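Local atomic coordinates of UTP-glucose-1-phosphate uridylyltransferase 2 (Trypanosoma brucei, PDB entry 3GUE), a protein that binds UDP-glucose and probably catalyses its formation, with release of diphosphate, from UTP and alpha-D-glucose 1-phosphate. Residues Pro408-Asp413 against Thr438-Arg443; Asp380-Arg385 against Gly430-Arg435; Cys247-Ser252 against Asp290-Ile295; Leu434-Ser439 against Asp451-Gly456. All coordinates share one frame; numbering follows the deposited sequence.

Contact 1 (Pro408-Asp413 against Thr438-Arg443); sequences PAIDLD and TSLTVR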
loop_
_atom_site.group_PDB
_atom_site.type_symbol
_atom_site.label_atom_id
_atom_site.label_comp_id
_atom_site.label_asym_id
_atom_site.label_seq_id
_atom_site.Cartn_x
_atom_site.Cartn_y
_atom_site.Cartn_z
ATOM N N PRO A 408 -0.604 10.428 -15.585
ATOM C CA PRO A 408 -1.902 10.759 -16.187
ATOM C C PRO A 408 -2.960 10.673 -15.084
ATOM O O PRO A 408 -2.890 9.758 -14.249
ATOM C CB PRO A 408 -2.144 9.603 -17.161
ATOM C CG PRO A 408 -0.821 9.032 -17.454
ATOM C CD PRO A 408 0.059 9.297 -16.265
ATOM N N ALA A 409 -3.907 11.610 -15.057
ATOM C CA ALA A 409 -4.978 11.532 -14.065
ATOM C C ALA A 409 -6.153 10.724 -14.654
ATOM O O ALA A 409 -6.949 11.238 -15.453
ATOM C CB ALA A 409 -5.415 12.924 -13.624
ATOM N N ILE A 410 -6.252 9.464 -14.258
ATOM C CA ILE A 410 -7.230 8.516 -14.853
ATOM C C ILE A 410 -8.463 8.317 -13.938
ATOM O O ILE A 410 -8.344 7.793 -12.812
ATOM C CB ILE A 410 -6.552 7.164 -15.218
ATOM C CG1 ILE A 410 -5.291 7.397 -16.072
ATOM C CG2 ILE A 410 -7.560 6.195 -15.948
ATOM C CD1 ILE A 410 -4.443 6.134 -16.345
ATOM N N ASP A 411 -9.630 8.750 -14.436
ATOM C CA ASP A 411 -10.917 8.560 -13.750
ATOM C C ASP A 411 -11.765 7.553 -14.538
ATOM O O ASP A 411 -12.307 7.843 -15.635
ATOM C CB ASP A 411 -11.650 9.896 -13.554
ATOM C CG ASP A 411 -13.047 9.748 -12.933
ATOM O OD1 ASP A 411 -13.509 8.644 -12.594
ATOM O OD2 ASP A 411 -13.720 10.776 -12.792
ATOM N N LEU A 412 -11.844 6.354 -13.976
ATOM C CA LEU A 412 -12.607 5.272 -14.595
ATOM C C LEU A 412 -13.936 5.107 -13.816
ATOM O O LEU A 412 -13.922 4.956 -12.591
ATOM C CB LEU A 412 -11.782 3.979 -14.630
ATOM C CG LEU A 412 -10.500 3.856 -15.505
ATOM C CD1 LEU A 412 -9.883 2.461 -15.466
ATOM C CD2 LEU A 412 -10.749 4.272 -16.966
ATOM N N ASP A 413 -15.054 5.180 -14.550
ATOM C CA ASP A 413 -16.415 5.001 -14.050
ATOM C C ASP A 413 -16.474 3.897 -12.976
ATOM O O ASP A 413 -16.204 2.710 -13.260
ATOM C CB ASP A 413 -17.338 4.656 -15.244
ATOM C CG ASP A 413 -18.801 4.737 -14.912
ATOM O OD1 ASP A 413 -19.162 4.490 -13.726
ATOM O OD2 ASP A 413 -19.610 5.005 -15.849
ATOM N N THR A 438 -2.401 13.607 -20.222
ATOM C CA THR A 438 -2.417 14.332 -18.938
ATOM C C THR A 438 -3.642 13.908 -18.107
ATOM O O THR A 438 -3.638 13.999 -16.882
ATOM C CB THR A 438 -2.340 15.899 -19.072
ATOM O OG1 THR A 438 -3.522 16.407 -19.683
ATOM C CG2 THR A 438 -1.146 16.359 -19.885
ATOM N N SER A 439 -4.673 13.424 -18.789
ATOM C CA SER A 439 -5.963 13.161 -18.150
ATOM C C SER A 439 -6.815 12.250 -19.031
ATOM O O SER A 439 -6.939 12.481 -20.221
ATOM C CB SER A 439 -6.682 14.495 -17.942
ATOM O OG SER A 439 -7.800 14.347 -17.127
ATOM N N LEU A 440 -7.391 11.204 -18.452
ATOM C CA LEU A 440 -8.353 10.361 -19.181
ATOM C C LEU A 440 -9.547 9.997 -18.298
ATOM O O LEU A 440 -9.383 9.377 -17.249
ATOM C CB LEU A 440 -7.694 9.091 -19.747
ATOM C CG LEU A 440 -8.638 8.030 -20.335
ATOM C CD1 LEU A 440 -9.230 8.437 -21.720
ATOM C CD2 LEU A 440 -7.998 6.628 -20.381
ATOM N N THR A 441 -10.739 10.408 -18.738
ATOM C CA THR A 441 -11.971 10.126 -18.038
ATOM C C THR A 441 -12.858 9.218 -18.913
ATOM O O THR A 441 -13.102 9.507 -20.097
ATOM C CB THR A 441 -12.679 11.465 -17.613
ATOM O OG1 THR A 441 -11.827 12.161 -16.687
ATOM C CG2 THR A 441 -14.016 11.219 -16.950
ATOM N N VAL A 442 -13.323 8.118 -18.320
ATOM C CA VAL A 442 -14.146 7.150 -19.017
ATOM C C VAL A 442 -15.407 6.872 -18.240
ATOM O O VAL A 442 -15.363 6.637 -17.029
ATOM C CB VAL A 442 -13.378 5.842 -19.278
ATOM C CG1 VAL A 442 -14.281 4.767 -19.915
ATOM C CG2 VAL A 442 -12.124 6.140 -20.144
ATOM N N ARG A 443 -16.528 6.919 -18.962
ATOM C CA ARG A 443 -17.869 6.851 -18.396
ATOM C C ARG A 443 -18.725 5.949 -19.279
ATOM O O ARG A 443 -18.675 6.060 -20.511
ATOM C CB ARG A 443 -18.516 8.248 -18.338
ATOM C CG ARG A 443 -17.979 9.168 -17.254
ATOM C CD ARG A 443 -18.343 8.622 -15.870
ATOM N NE ARG A 443 -17.830 9.455 -14.784
ATOM C CZ ARG A 443 -16.597 9.373 -14.289
ATOM N NH1 ARG A 443 -15.723 8.490 -14.774
ATOM N NH2 ARG A 443 -16.236 10.166 -13.296
HETATM O O HOH W 1 -9.340 12.179 -15.134
HETATM O O HOH W 2 -13.900 13.366 -14.256
#
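Strand 409-412 runs parallel to strand 439-443, the axes 4.7 Å apart and only 2° from perfect alignment, so that Ala409 pairs with Ser439 and Leu412 with Val442. Ala409 and Asp411 use both their N-H and C=O groups toward the other strand, the pattern expected of alternate residues in parallel pairing; Asp413 N adds a last bond to Val442 O. Asp411 and Arg443 carry the polar face. The arginine leaves its strand pointing away, but a bend at chi2 (-67°) folds its end back, where NH2 donates to Asp411 OD2 at 2.6 Å in a salt bridge. Weaker bonds from NH1 and NH2 go to OD1, and the carboxylate and guanidinium planes stand 67° apart instead of lying flush. Thr441 CG2 sits 3.8 Å above the guanidinium plane of Arg443, near its rim, while Arg443 NH1 also bonds Val442 O, which thus accepts two donors. Such a grip from several sides limits the rotation of the group. On the same face a water gives a proton to Ala409 O at 2.6 Å and also meets Thr441 OG1 at 2.9 Å. The reverse face is apolar: Leu412 CD2 lies alongside Val442, 3.8 Å from its CB, and Ile410 neighbours Leu440 more loosely. Helix 378-385 packs on Ile410 and Leu412, and helix 420-427 on Leu412. The two strands bracket helix 420-427 in a beta-alpha-beta unit, and strand 409-412 borders the parallel sheet, consistent with the C-terminal left-handed beta-helix known from eukaryotic UDP-glucose pyrophosphorylases.

Contact 2 (Asp380-Arg385 against Gly430-Arg435); sequences DLLALR and GVPSLR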
loop_
_atom_site.group_PDB
_atom_site.type_symbol
_atom_site.label_atom_id
_atom_site.label_comp_id
_atom_site.label_asym_id
_atom_site.label_seq_id
_atom_site.Cartn_x
_atom_site.Cartn_y
_atom_site.Cartn_z
ATOM N N ASP A 380 -5.104 2.980 -11.669
ATOM C CA ASP A 380 -3.662 2.946 -11.452
ATOM C C ASP A 380 -3.011 1.854 -12.267
ATOM O O ASP A 380 -1.915 2.055 -12.854
ATOM C CB ASP A 380 -3.339 2.682 -9.978
ATOM C CG ASP A 380 -3.672 3.843 -9.040
ATOM O OD1 ASP A 380 -3.632 5.010 -9.429
ATOM O OD2 ASP A 380 -3.966 3.568 -7.854
ATOM N N LEU A 381 -3.681 0.700 -12.282
ATOM C CA LEU A 381 -3.230 -0.500 -13.013
ATOM C C LEU A 381 -3.152 -0.265 -14.502
ATOM O O LEU A 381 -2.208 -0.720 -15.143
ATOM C CB LEU A 381 -4.151 -1.679 -12.750
ATOM C CG LEU A 381 -3.737 -2.993 -13.427
ATOM C CD1 LEU A 381 -2.353 -3.422 -12.901
ATOM C CD2 LEU A 381 -4.834 -4.050 -13.161
ATOM N N LEU A 382 -4.187 0.391 -15.042
ATOM C CA LEU A 382 -4.195 0.868 -16.413
ATOM C C LEU A 382 -2.956 1.709 -16.742
ATOM O O LEU A 382 -2.333 1.509 -17.816
ATOM C CB LEU A 382 -5.473 1.691 -16.699
ATOM C CG LEU A 382 -5.594 2.480 -18.015
ATOM C CD1 LEU A 382 -5.390 1.551 -19.222
ATOM C CD2 LEU A 382 -6.973 3.187 -18.098
ATOM N N ALA A 383 -2.617 2.647 -15.844
ATOM C CA ALA A 383 -1.483 3.555 -16.085
ATOM C C ALA A 383 -0.171 2.763 -16.057
ATOM O O ALA A 383 0.678 2.947 -16.939
ATOM C CB ALA A 383 -1.438 4.721 -15.076
ATOM N N LEU A 384 -0.066 1.826 -15.112
ATOM C CA LEU A 384 1.147 1.025 -14.978
ATOM C C LEU A 384 1.397 0.126 -16.180
ATOM O O LEU A 384 2.550 0.025 -16.683
ATOM C CB LEU A 384 1.112 0.180 -13.710
ATOM C CG LEU A 384 2.483 -0.348 -13.256
ATOM C CD1 LEU A 384 3.446 0.804 -12.938
ATOM C CD2 LEU A 384 2.307 -1.188 -12.034
ATOM N N ARG A 385 0.314 -0.487 -16.656
ATOM C CA ARG A 385 0.359 -1.439 -17.761
ATOM C C ARG A 385 0.659 -0.701 -19.061
ATOM O O ARG A 385 1.261 -1.266 -19.967
ATOM C CB ARG A 385 -0.948 -2.221 -17.861
ATOM C CG ARG A 385 -1.059 -3.364 -16.869
ATOM C CD ARG A 385 -2.322 -4.181 -17.062
ATOM N NE ARG A 385 -2.315 -5.318 -16.154
ATOM C CZ ARG A 385 -3.293 -6.212 -16.047
ATOM N NH1 ARG A 385 -4.389 -6.105 -16.794
ATOM N NH2 ARG A 385 -3.161 -7.213 -15.184
ATOM N N GLY A 430 -6.930 -4.147 -26.055
ATOM C CA GLY A 430 -5.738 -3.311 -26.038
ATOM C C GLY A 430 -5.591 -2.307 -24.911
ATOM O O GLY A 430 -6.525 -1.580 -24.559
ATOM N N VAL A 431 -4.381 -2.248 -24.359
ATOM C CA VAL A 431 -4.022 -1.168 -23.430
ATOM C C VAL A 431 -3.611 0.012 -24.312
ATOM O O VAL A 431 -2.718 -0.148 -25.145
ATOM C CB VAL A 431 -2.838 -1.584 -22.485
ATOM C CG1 VAL A 431 -2.554 -0.490 -21.422
ATOM C CG2 VAL A 431 -3.129 -2.908 -21.817
ATOM N N PRO A 432 -4.265 1.188 -24.151
ATOM C CA PRO A 432 -3.920 2.358 -24.965
ATOM C C PRO A 432 -2.574 2.959 -24.558
ATOM O O PRO A 432 -2.101 2.715 -23.445
ATOM C CB PRO A 432 -5.070 3.346 -24.666
ATOM C CG PRO A 432 -5.440 3.013 -23.230
ATOM C CD PRO A 432 -5.355 1.493 -23.203
ATOM N N SER A 433 -1.959 3.707 -25.478
ATOM C CA SER A 433 -0.761 4.502 -25.192
ATOM C C SER A 433 -1.259 5.658 -24.310
ATOM O O SER A 433 -2.258 6.297 -24.632
ATOM C CB SER A 433 -0.131 5.000 -26.508
ATOM O OG SER A 433 0.995 5.861 -26.353
ATOM N N LEU A 434 -0.579 5.884 -23.196
ATOM C CA LEU A 434 -0.917 6.974 -22.249
ATOM C C LEU A 434 0.279 7.853 -21.862
ATOM O O LEU A 434 0.168 8.707 -20.993
ATOM C CB LEU A 434 -1.576 6.407 -20.967
ATOM C CG LEU A 434 -2.947 5.710 -21.167
ATOM C CD1 LEU A 434 -3.324 4.984 -19.925
ATOM C CD2 LEU A 434 -4.061 6.703 -21.539
ATOM N N ARG A 435 1.420 7.640 -22.497
ATOM C CA ARG A 435 2.602 8.453 -22.210
ATOM C C ARG A 435 2.415 9.956 -22.506
ATOM O O ARG A 435 3.006 10.785 -21.839
ATOM C CB ARG A 435 3.866 7.893 -22.906
ATOM C CG ARG A 435 3.746 7.739 -24.414
ATOM C CD ARG A 435 5.035 7.218 -25.067
ATOM N NE ARG A 435 4.832 7.183 -26.513
ATOM C CZ ARG A 435 4.875 8.255 -27.308
ATOM N NH1 ARG A 435 5.149 9.466 -26.810
ATOM N NH2 ARG A 435 4.653 8.117 -28.610
#
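The guanidinium of Arg385 has Leu381 CD2 over the centre of one face, 3.9 Å above the plane, and its NH2 donates to Gln100 O; the group itself leads away from Val431, which meets only the base of this arginine. Val431 CG1, anti to the backbone N (chi1 -175°), approaches the helix there, 4.0 Å from Arg385 C and 4.3 Å from Arg385 CB. The rest of the contact is a meeting of aliphatic branches. The end of Leu382 meets Pro432 and Leu434 from two directions, crossing each side chain at about a right angle. Its CD1 stands 4.0 Å from Pro432 CD, at the nitrogen side of the pyrrolidine ring, while Leu434 CD1 reaches Leu382 CG at 3.9 Å. Leu434 CD1 also brushes Ala383 CA. The contact between the two segments is apolar, at ordinary van der Waals spacing. The linker 430-435 is otherwise tied down at its polar atoms, since Asp387 OD1 accepts from Leu434 N and Arg435 N. Helix 378-385 packs on helix 420-427, whose Phe423 and Val427 touch Leu382, and on strand 409-412, whose Ile410 meets Leu382, Ala383 and also Leu434, while Val454 of strand 453-455 backs Pro432 and Leu434 of the 430-435 loop.

Contact 3 (Cys247-Ser252 against Asp290-Ile295); sequences CRRTES and DSFQNI. With SO4 (sulfate ion), chain G.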
loop_
_atom_site.group_PDB
_atom_site.type_symbol
_atom_site.label_atom_id
_atom_site.label_comp_id
_atom_site.label_asym_id
_atom_site.label_seq_id
_atom_site.Cartn_x
_atom_site.Cartn_y
_atom_site.Cartn_z
ATOM N N CYS A 247 6.021 12.047 -1.476
ATOM C CA CYS A 247 6.099 12.760 -2.743
ATOM C C CYS A 247 5.221 14.014 -2.703
ATOM O O CYS A 247 4.197 14.065 -1.992
ATOM C CB CYS A 247 5.651 11.841 -3.899
ATOM S SG CYS A 247 6.759 10.421 -4.275
ATOM N N ARG A 248 5.620 15.026 -3.467
ATOM C CA ARG A 248 4.715 16.095 -3.849
ATOM C C ARG A 248 3.482 15.417 -4.471
ATOM O O ARG A 248 3.560 14.739 -5.511
ATOM C CB ARG A 248 5.412 17.087 -4.812
ATOM C CG ARG A 248 4.494 18.069 -5.560
ATOM C CD ARG A 248 3.952 19.152 -4.647
ATOM N NE ARG A 248 3.136 20.146 -5.354
ATOM C CZ ARG A 248 2.557 21.197 -4.773
ATOM N NH1 ARG A 248 2.712 21.406 -3.472
ATOM N NH2 ARG A 248 1.818 22.048 -5.494
ATOM N N ARG A 249 2.362 15.545 -3.770
ATOM C CA ARG A 249 1.107 14.989 -4.207
ATOM C C ARG A 249 0.709 15.495 -5.601
ATOM O O ARG A 249 0.909 16.663 -5.913
ATOM C CB ARG A 249 0.013 15.322 -3.202
ATOM C CG ARG A 249 -1.162 14.351 -3.220
ATOM C CD ARG A 249 -2.108 14.731 -2.115
ATOM N NE ARG A 249 -3.296 13.884 -2.033
ATOM C CZ ARG A 249 -4.315 14.134 -1.225
ATOM N NH1 ARG A 249 -4.278 15.196 -0.415
ATOM N NH2 ARG A 249 -5.350 13.316 -1.198
ATOM N N THR A 250 0.152 14.587 -6.409
ATOM C CA THR A 250 -0.378 14.874 -7.746
ATOM C C THR A 250 -1.885 14.625 -7.762
ATOM O O THR A 250 -2.455 14.103 -6.797
ATOM C CB THR A 250 0.275 13.975 -8.839
ATOM O OG1 THR A 250 -0.024 12.596 -8.570
ATOM C CG2 THR A 250 1.799 14.166 -8.886
ATOM N N GLU A 251 -2.536 14.985 -8.863
ATOM C CA GLU A 251 -3.966 14.750 -9.027
ATOM C C GLU A 251 -4.341 13.250 -8.965
ATOM O O GLU A 251 -5.449 12.902 -8.543
ATOM C CB GLU A 251 -4.435 15.380 -10.335
ATOM C CG GLU A 251 -5.819 15.988 -10.280
ATOM C CD GLU A 251 -6.414 16.216 -11.660
ATOM O OE1 GLU A 251 -5.700 16.726 -12.561
ATOM O OE2 GLU A 251 -7.609 15.883 -11.847
ATOM N N SER A 252 -3.412 12.370 -9.355
ATOM C CA SER A 252 -3.618 10.919 -9.243
ATOM C C SER A 252 -3.564 10.351 -7.798
ATOM O O SER A 252 -3.946 9.206 -7.563
ATOM C CB SER A 252 -2.631 10.173 -10.153
ATOM O OG SER A 252 -1.301 10.314 -9.695
ATOM N N ASP A 290 -13.439 16.689 0.447
ATOM C CA ASP A 290 -12.953 17.814 -0.347
ATOM C C ASP A 290 -11.594 18.330 0.142
ATOM O O ASP A 290 -10.649 18.440 -0.645
ATOM C CB ASP A 290 -14.021 18.933 -0.447
ATOM C CG ASP A 290 -15.214 18.526 -1.309
ATOM O OD1 ASP A 290 -15.113 17.475 -1.983
ATOM O OD2 ASP A 290 -16.248 19.248 -1.332
ATOM N N SER A 291 -11.484 18.601 1.441
ATOM C CA SER A 291 -10.193 18.883 2.083
ATOM C C SER A 291 -9.174 17.739 1.895
ATOM O O SER A 291 -8.057 17.964 1.413
ATOM C CB SER A 291 -10.398 19.181 3.574
ATOM O OG SER A 291 -11.245 20.299 3.777
ATOM N N PHE A 292 -9.549 16.505 2.253
ATOM C CA PHE A 292 -8.612 15.383 2.108
ATOM C C PHE A 292 -8.023 15.359 0.696
ATOM O O PHE A 292 -6.863 14.965 0.525
ATOM C CB PHE A 292 -9.264 14.032 2.466
ATOM C CG PHE A 292 -8.330 12.833 2.354
ATOM C CD1 PHE A 292 -7.642 12.374 3.469
ATOM C CD2 PHE A 292 -8.183 12.141 1.133
ATOM C CE1 PHE A 292 -6.785 11.276 3.384
ATOM C CE2 PHE A 292 -7.355 11.029 1.031
ATOM C CZ PHE A 292 -6.642 10.588 2.163
ATOM N N GLN A 293 -8.823 15.806 -0.284
ATOM C CA GLN A 293 -8.479 15.750 -1.732
ATOM C C GLN A 293 -7.964 17.071 -2.317
ATOM O O GLN A 293 -7.713 17.179 -3.516
ATOM C CB GLN A 293 -9.645 15.205 -2.576
ATOM C CG GLN A 293 -10.074 13.773 -2.242
ATOM C CD GLN A 293 -9.087 12.716 -2.722
ATOM O OE1 GLN A 293 -8.088 13.017 -3.383
ATOM N NE2 GLN A 293 -9.396 11.462 -2.435
ATOM N N ASN A 294 -7.786 18.064 -1.459
ATOM C CA ASN A 294 -7.095 19.293 -1.828
ATOM C C ASN A 294 -5.577 19.016 -1.869
ATOM O O ASN A 294 -4.932 19.015 -0.833
ATOM C CB ASN A 294 -7.445 20.377 -0.803
ATOM C CG ASN A 294 -6.973 21.748 -1.208
ATOM O OD1 ASN A 294 -5.991 21.892 -1.930
ATOM N ND2 ASN A 294 -7.675 22.778 -0.735
ATOM N N ILE A 295 -5.016 18.768 -3.058
ATOM C CA ILE A 295 -3.609 18.344 -3.164
ATOM C C ILE A 295 -2.631 19.500 -2.907
ATOM O O ILE A 295 -1.435 19.266 -2.661
ATOM C CB ILE A 295 -3.277 17.655 -4.516
ATOM C CG1 ILE A 295 -3.339 18.668 -5.685
ATOM C CG2 ILE A 295 -4.172 16.408 -4.743
ATOM C CD1 ILE A 295 -2.783 18.115 -6.986
HETATM S S SO4 G . -10.280 23.296 2.022
HETATM O O1 SO4 G . -11.717 23.568 2.174
HETATM O O2 SO4 G . -9.565 24.564 1.859
HETATM O O3 SO4 G . -9.794 22.592 3.212
HETATM O O4 SO4 G . -10.096 22.419 0.869
HETATM O O HOH W 3 0.416 19.050 -4.561
#
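Arg249 reaches Phe292 because its CG stands anti to the backbone N (chi1 -156°) and the chain stays extended to NE, carrying the guanidinium straight across to the end of helix 289-292. Ile295 comes from the side with CG1 wedged between its backbone N and carbonyl carbon (chi1 69°), which turns CG2 toward the arginine. At the far end NH1 and NH2 of Arg249 both donate to the single atom Phe292 O, each at 2.8 Å, and the oxygen lies almost in the guanidinium plane. The positive group may be slightly favoured at the C-terminal end of this short helix. Other carbonyls share the same cation: NH1 also bonds His298 O, and NE bonds Asp253 O. Ile295 CG2 lies over one face of the guanidinium and also touches the methylenes, 3.7 Å from Arg249 CD, so the buried arginine has an apolar flank beside its polar rim. The same methyl comes within 3.5 Å of Thr250 O, and Ile295 CD1 lies 3.7 Å from Glu251 N. A water donating to Arg249 O and Ile295 O spans the two backbones. Farther along the 290-295 segment, a sulfate, probably from the crystallisation liquor, is held by Ser291 OG, Asn294 ND2 at 2.9 Å from O4, and Lys297 NZ. The arrangement ties a loop after a strand of the GT-A-type central sheet to a short helix beside the nucleotide-sugar pocket, with the side chain of Phe292 about 8 Å from the bound UDP-glucose.

Contact 4 (Leu434-Ser439 against Asp451-Gly456); sequences LRQCTS and DVSVRG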
loop_
_atom_site.group_PDB
_atom_site.type_symbol
_atom_site.label_atom_id
_atom_site.label_comp_id
_atom_site.label_asym_id
_atom_site.label_seq_id
_atom_site.Cartn_x
_atom_site.Cartn_y
_atom_site.Cartn_z
ATOM N N LEU A 434 -0.579 5.884 -23.196
ATOM C CA LEU A 434 -0.917 6.974 -22.249
ATOM C C LEU A 434 0.279 7.853 -21.862
ATOM O O LEU A 434 0.168 8.707 -20.993
ATOM C CB LEU A 434 -1.576 6.407 -20.967
ATOM C CG LEU A 434 -2.947 5.710 -21.167
ATOM C CD1 LEU A 434 -3.324 4.984 -19.925
ATOM C CD2 LEU A 434 -4.061 6.703 -21.539
ATOM N N ARG A 435 1.420 7.640 -22.497
ATOM C CA ARG A 435 2.602 8.453 -22.210
ATOM C C ARG A 435 2.415 9.956 -22.506
ATOM O O ARG A 435 3.006 10.785 -21.839
ATOM C CB ARG A 435 3.866 7.893 -22.906
ATOM C CG ARG A 435 3.746 7.739 -24.414
ATOM C CD ARG A 435 5.035 7.218 -25.067
ATOM N NE ARG A 435 4.832 7.183 -26.513
ATOM C CZ ARG A 435 4.875 8.255 -27.308
ATOM N NH1 ARG A 435 5.149 9.466 -26.810
ATOM N NH2 ARG A 435 4.653 8.117 -28.610
ATOM N N GLN A 436 1.559 10.302 -23.463
ATOM C CA GLN A 436 1.264 11.706 -23.762
ATOM C C GLN A 436 -0.033 12.191 -23.099
ATOM O O GLN A 436 -0.529 13.271 -23.424
ATOM C CB GLN A 436 1.167 11.941 -25.280
ATOM C CG GLN A 436 2.219 11.218 -26.116
ATOM C CD GLN A 436 2.089 11.524 -27.596
ATOM O OE1 GLN A 436 1.525 10.733 -28.364
ATOM N NE2 GLN A 436 2.581 12.679 -28.000
ATOM N N CYS A 437 -0.601 11.378 -22.202
ATOM C CA CYS A 437 -1.899 11.678 -21.623
ATOM C C CYS A 437 -1.766 12.446 -20.311
ATOM O O CYS A 437 -1.071 12.014 -19.393
ATOM C CB CYS A 437 -2.683 10.384 -21.421
ATOM S SG CYS A 437 -4.199 10.634 -20.538
ATOM N N THR A 438 -2.401 13.607 -20.222
ATOM C CA THR A 438 -2.417 14.332 -18.938
ATOM C C THR A 438 -3.642 13.908 -18.107
ATOM O O THR A 438 -3.638 13.999 -16.882
ATOM C CB THR A 438 -2.340 15.899 -19.072
ATOM O OG1 THR A 438 -3.522 16.407 -19.683
ATOM C CG2 THR A 438 -1.146 16.359 -19.885
ATOM N N SER A 439 -4.673 13.424 -18.789
ATOM C CA SER A 439 -5.963 13.161 -18.150
ATOM C C SER A 439 -6.815 12.250 -19.031
ATOM O O SER A 439 -6.939 12.481 -20.221
ATOM C CB SER A 439 -6.682 14.495 -17.942
ATOM O OG SER A 439 -7.800 14.347 -17.127
ATOM N N ASP A 451 -3.434 -0.377 -30.443
ATOM C CA ASP A 451 -2.595 0.795 -30.757
ATOM C C ASP A 451 -3.338 2.141 -30.748
ATOM O O ASP A 451 -3.070 3.027 -31.555
ATOM C CB ASP A 451 -1.807 0.547 -32.052
ATOM C CG ASP A 451 -1.055 -0.783 -32.024
ATOM O OD1 ASP A 451 0.177 -0.787 -31.806
ATOM O OD2 ASP A 451 -1.708 -1.835 -32.190
ATOM N N VAL A 452 -4.281 2.277 -29.825
ATOM C CA VAL A 452 -4.928 3.557 -29.538
ATOM C C VAL A 452 -3.976 4.494 -28.791
ATOM O O VAL A 452 -3.341 4.109 -27.828
ATOM C CB VAL A 452 -6.258 3.349 -28.768
ATOM C CG1 VAL A 452 -6.849 4.668 -28.309
ATOM C CG2 VAL A 452 -7.255 2.629 -29.670
ATOM N N SER A 453 -3.868 5.730 -29.267
ATOM C CA SER A 453 -2.977 6.713 -28.667
ATOM C C SER A 453 -3.817 7.761 -27.944
ATOM O O SER A 453 -4.649 8.424 -28.563
ATOM C CB SER A 453 -2.089 7.344 -29.758
ATOM O OG SER A 453 -1.431 8.521 -29.309
ATOM N N VAL A 454 -3.648 7.876 -26.628
ATOM C CA VAL A 454 -4.404 8.908 -25.871
ATOM C C VAL A 454 -3.476 10.104 -25.553
ATOM O O VAL A 454 -2.386 9.928 -24.982
ATOM C CB VAL A 454 -5.105 8.352 -24.587
ATOM C CG1 VAL A 454 -5.724 9.460 -23.774
ATOM C CG2 VAL A 454 -6.148 7.286 -24.907
ATOM N N ARG A 455 -3.909 11.308 -25.944
ATOM C CA ARG A 455 -3.068 12.494 -25.858
ATOM C C ARG A 455 -3.797 13.682 -25.217
ATOM O O ARG A 455 -4.958 13.988 -25.561
ATOM C CB ARG A 455 -2.598 12.913 -27.255
ATOM C CG ARG A 455 -1.766 11.888 -27.976
ATOM C CD ARG A 455 -1.668 12.213 -29.465
ATOM N NE ARG A 455 -1.017 11.110 -30.168
ATOM C CZ ARG A 455 -0.658 11.107 -31.448
ATOM N NH1 ARG A 455 -0.875 12.157 -32.225
ATOM N NH2 ARG A 455 -0.087 10.027 -31.952
ATOM N N GLY A 456 -3.096 14.370 -24.324
ATOM C CA GLY A 456 -3.641 15.571 -23.679
ATOM C C GLY A 456 -4.708 15.209 -22.662
ATOM O O GLY A 456 -4.489 14.305 -21.858
HETATM O O HOH W 4 -0.029 8.662 -25.370
#
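Leu434 opens the contact by laying its side chain beside that of Val454, both pointing the same way, with CD2 3.6 Å from Val454 CB. The chain then bends in a type I turn, closed by Cys437 N bonding Leu434 O. Within that turn Gln436 N donates to a water that in turn gives a proton to Val454 O, so the water bridges the turn to the neighbouring strand. The extended side chain of Gln436 runs alongside Arg455, its OE1 3.5 Å from Arg455 CG and the amide and guanidinium planes 54° apart; Arg455 NE is meanwhile steadied by Ser453 OG at 2.8 Å. Gln436 O accepts Gly456 N at 2.9 Å in a nearly straight bond (171°). Cys437 forms a parallel bridge with Gly456, and its SG, anti to the backbone N, faces Val454 CG1 at 3.8 Å. Thr438 N and Ser439 N come next and both donate to Gly456 O from the same face of its plane, at 2.7 and 3.2 Å. One carbonyl thus serves two successive amides, as the chain turns a corner at Thr438 while the partner turns at Gly456, whose positive phi (73°) suits glycine. Neighbouring corners, offset by one residue, with aliphatic and cysteine side chains packed together beside them, are in keeping with the coils of a left-handed parallel beta-helix, the C-terminal fold of this enzyme family.

Contacts 1, 2 and 4 form one continuous neighbourhood, with centres 9 to 11 Å apart, whereas contact 3 belongs to the catalytic domain side. Contacts 1 and 4 share Thr438 and Ser439; contacts 2 and 4 share Leu434 and Arg435. Ile410 of contact 1 joins contacts 2 and 4, its CD1 lying 3.6 Å from Ala383 CB and 3.9 Å from Leu434 CD1. Between contacts 1 and 3 the meeting is slight, Ala409 CB being 4.0 Å from Glu251 OE1, at a point where the probable beta-helix meets the nucleotide-sugar-binding part of the chain. Contact 3 lies closer to bound UDP-glucose than contact 2, whose Ala383 side chain is about 13 Å away, while contact 4 lies away from the known sites.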